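Local atomic coordinates of NAD-dependent L-serine dehydrogenase (Pseudomonas aeruginosa, PDB entry 3OBB), a protein that catalyses the NAD-dependent oxidation of L-serine and methyl-L-serine, with low activity toward beta-hydroxyisobutyrate, and works as a homotetramer built as a dimer of dimers. Residues Gln178-Leu183 and Gly214-Glu219. Sequence-based numbering, arbitrary orientation.
Sequences QLLAVL and GNWALE
Leu183 meets the capped start of a short helix: its CD1 methyl lies 3.3 Å from OD1 of Asn215, the N-cap of helix 216-220, and 3.6 Å from CB of Ala217 in the first turn. The setting is the all-helical C-terminal domain of the 3-hydroxyisobutyrate dehydrogenase family, where the long helix 168-196 packs against that short one. Leu183 has CG lodged between its backbone N and carbonyl carbon (chi1 60°), a rotation that helps set CD1 against both OD1 of Asn215 and CB of Ala217. One turn back, Leu180 extends CD1 to the six-membered ring of Trp216, 3.6 Å from CE3, approaching the indole obliquely. No hydrogen bond joins 178-183 to 214-219; they meet by van der Waals contact, two apolar pairs and one methyl against the amide oxygen, in a largely buried setting.

Behind this first shell, hydrogen bonds at both ends hold the Asn215 amide in place. Its OD1 accepts from Leu218 N at 3.2 Å, with the donor well above the carbonyl plane, and more weakly from Ala217 N. Its ND2 is hydrogen-bonded to Thr187 OG1, further along the long helix, and to Gly213 O. Leu180, which also packs on Met246 of helix 243-260 and on Phe287, has its side chain about 8 Å from that of the active-site Lys173. Trp216 meets the ring of Tyr221, and its side chain is about 4 Å from a bound HEPES molecule, while Leu183 and Trp216 also touch Gly213 and Ser211, respectively, of a second subunit. At the start of the short helix, the first turn is closed by Glu219 N donating to O of the N-cap Asn215 at 3.0 Å.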
loop_
_atom_site.group_PDB
_atom_site.type_symbol
_atom_site.label_atom_id
_atom_site.label_comp_id
_atom_site.label_asym_id
_atom_site.label_seq_id
_atom_site.Cartn_x
_atom_site.Cartn_y
_atom_site.Cartn_z
ATOM N N GLN A 178 14.478 5.257 5.198
ATOM C CA GLN A 178 13.232 4.640 4.774
ATOM C C GLN A 178 12.362 4.222 5.976
ATOM O O GLN A 178 11.130 4.397 5.981
ATOM C CB GLN A 178 13.472 3.454 3.852
ATOM C CG GLN A 178 12.162 2.901 3.298
ATOM C CD GLN A 178 12.378 1.774 2.278
ATOM O OE1 GLN A 178 12.987 0.740 2.592
ATOM N NE2 GLN A 178 11.868 1.964 1.074
ATOM N N LEU A 179 13.011 3.651 6.988
ATOM C CA LEU A 179 12.314 3.303 8.207
ATOM C C LEU A 179 11.742 4.580 8.906
ATOM O O LEU A 179 10.609 4.573 9.383
ATOM C CB LEU A 179 13.198 2.469 9.144
ATOM C CG LEU A 179 12.546 2.075 10.482
ATOM C CD1 LEU A 179 11.181 1.346 10.310
ATOM C CD2 LEU A 179 13.473 1.165 11.252
ATOM N N LEU A 180 12.522 5.655 8.934
ATOM C CA LEU A 180 12.029 6.940 9.468
ATOM C C LEU A 180 10.753 7.420 8.767
ATOM O O LEU A 180 9.830 7.920 9.419
ATOM C CB LEU A 180 13.088 8.041 9.319
ATOM C CG LEU A 180 12.676 9.498 9.612
ATOM C CD1 LEU A 180 12.016 9.680 10.958
ATOM C CD2 LEU A 180 13.868 10.540 9.388
ATOM N N ALA A 181 10.706 7.264 7.450
ATOM C CA ALA A 181 9.585 7.744 6.689
ATOM C C ALA A 181 8.367 6.941 7.084
ATOM O O ALA A 181 7.292 7.477 7.288
ATOM C CB ALA A 181 9.849 7.618 5.170
ATOM N N VAL A 182 8.540 5.630 7.175
ATOM C CA VAL A 182 7.466 4.726 7.596
ATOM C C VAL A 182 6.993 5.081 8.993
ATOM O O VAL A 182 5.780 5.173 9.218
ATOM C CB VAL A 182 7.984 3.296 7.557
ATOM C CG1 VAL A 182 7.070 2.322 8.316
ATOM C CG2 VAL A 182 8.254 2.901 6.081
ATOM N N LEU A 183 7.921 5.293 9.947
ATOM C CA LEU A 183 7.427 5.589 11.289
ATOM C C LEU A 183 6.772 6.958 11.404
ATOM O O LEU A 183 5.861 7.149 12.233
ATOM C CB LEU A 183 8.479 5.349 12.397
ATOM C CG LEU A 183 9.746 6.118 12.361
ATOM C CD1 LEU A 183 9.487 7.469 13.069
ATOM C CD2 LEU A 183 10.861 5.276 13.054
ATOM N N GLY A 214 5.900 3.268 20.506
ATOM C CA GLY A 214 6.975 4.248 20.663
ATOM C C GLY A 214 7.986 4.293 19.527
ATOM O O GLY A 214 8.396 3.247 18.981
ATOM N N ASN A 215 8.405 5.505 19.162
ATOM C CA ASN A 215 9.374 5.666 18.080
ATOM C C ASN A 215 10.043 7.035 18.110
ATOM O O ASN A 215 9.656 7.951 18.888
ATOM C CB ASN A 215 8.721 5.380 16.726
ATOM C CG ASN A 215 7.680 6.410 16.374
ATOM O OD1 ASN A 215 8.018 7.531 16.068
ATOM N ND2 ASN A 215 6.410 6.048 16.465
ATOM N N TRP A 216 11.074 7.167 17.284
ATOM C CA TRP A 216 11.823 8.400 17.204
ATOM C C TRP A 216 10.939 9.640 16.943
ATOM O O TRP A 216 11.130 10.675 17.584
ATOM C CB TRP A 216 12.856 8.268 16.109
ATOM C CG TRP A 216 13.842 9.411 16.046
ATOM C CD1 TRP A 216 14.998 9.530 16.766
ATOM C CD2 TRP A 216 13.777 10.587 15.170
ATOM N NE1 TRP A 216 15.668 10.683 16.369
ATOM C CE2 TRP A 216 14.943 11.340 15.402
ATOM C CE3 TRP A 216 12.848 11.044 14.209
ATOM C CZ2 TRP A 216 15.214 12.550 14.716
ATOM C CZ3 TRP A 216 13.104 12.232 13.526
ATOM C CH2 TRP A 216 14.284 12.966 13.773
ATOM N N ALA A 217 9.967 9.539 16.030
ATOM C CA ALA A 217 9.125 10.694 15.729
ATOM C C ALA A 217 8.406 11.150 16.995
ATOM O O ALA A 217 8.271 12.343 17.222
ATOM C CB ALA A 217 8.115 10.387 14.662
ATOM N N LEU A 218 7.922 10.185 17.784
ATOM C CA LEU A 218 7.167 10.496 18.982
ATOM C C LEU A 218 8.080 11.043 20.086
ATOM O O LEU A 218 7.626 11.808 20.947
ATOM C CB LEU A 218 6.415 9.256 19.484
ATOM C CG LEU A 218 5.111 8.869 18.763
ATOM C CD1 LEU A 218 4.684 7.450 19.178
ATOM C CD2 LEU A 218 3.925 9.851 19.000
ATOM N N GLU A 219 9.361 10.673 20.058
ATOM C CA GLU A 219 10.279 11.137 21.108
ATOM C C GLU A 219 10.680 12.585 20.883
ATOM O O GLU A 219 10.876 13.325 21.822
ATOM C CB GLU A 219 11.546 10.264 21.160
ATOM C CG GLU A 219 11.308 8.847 21.628
ATOM C CD GLU A 219 11.100 8.778 23.138
ATOM O OE1 GLU A 219 10.301 7.951 23.615
ATOM O OE2 GLU A 219 11.748 9.534 23.863
#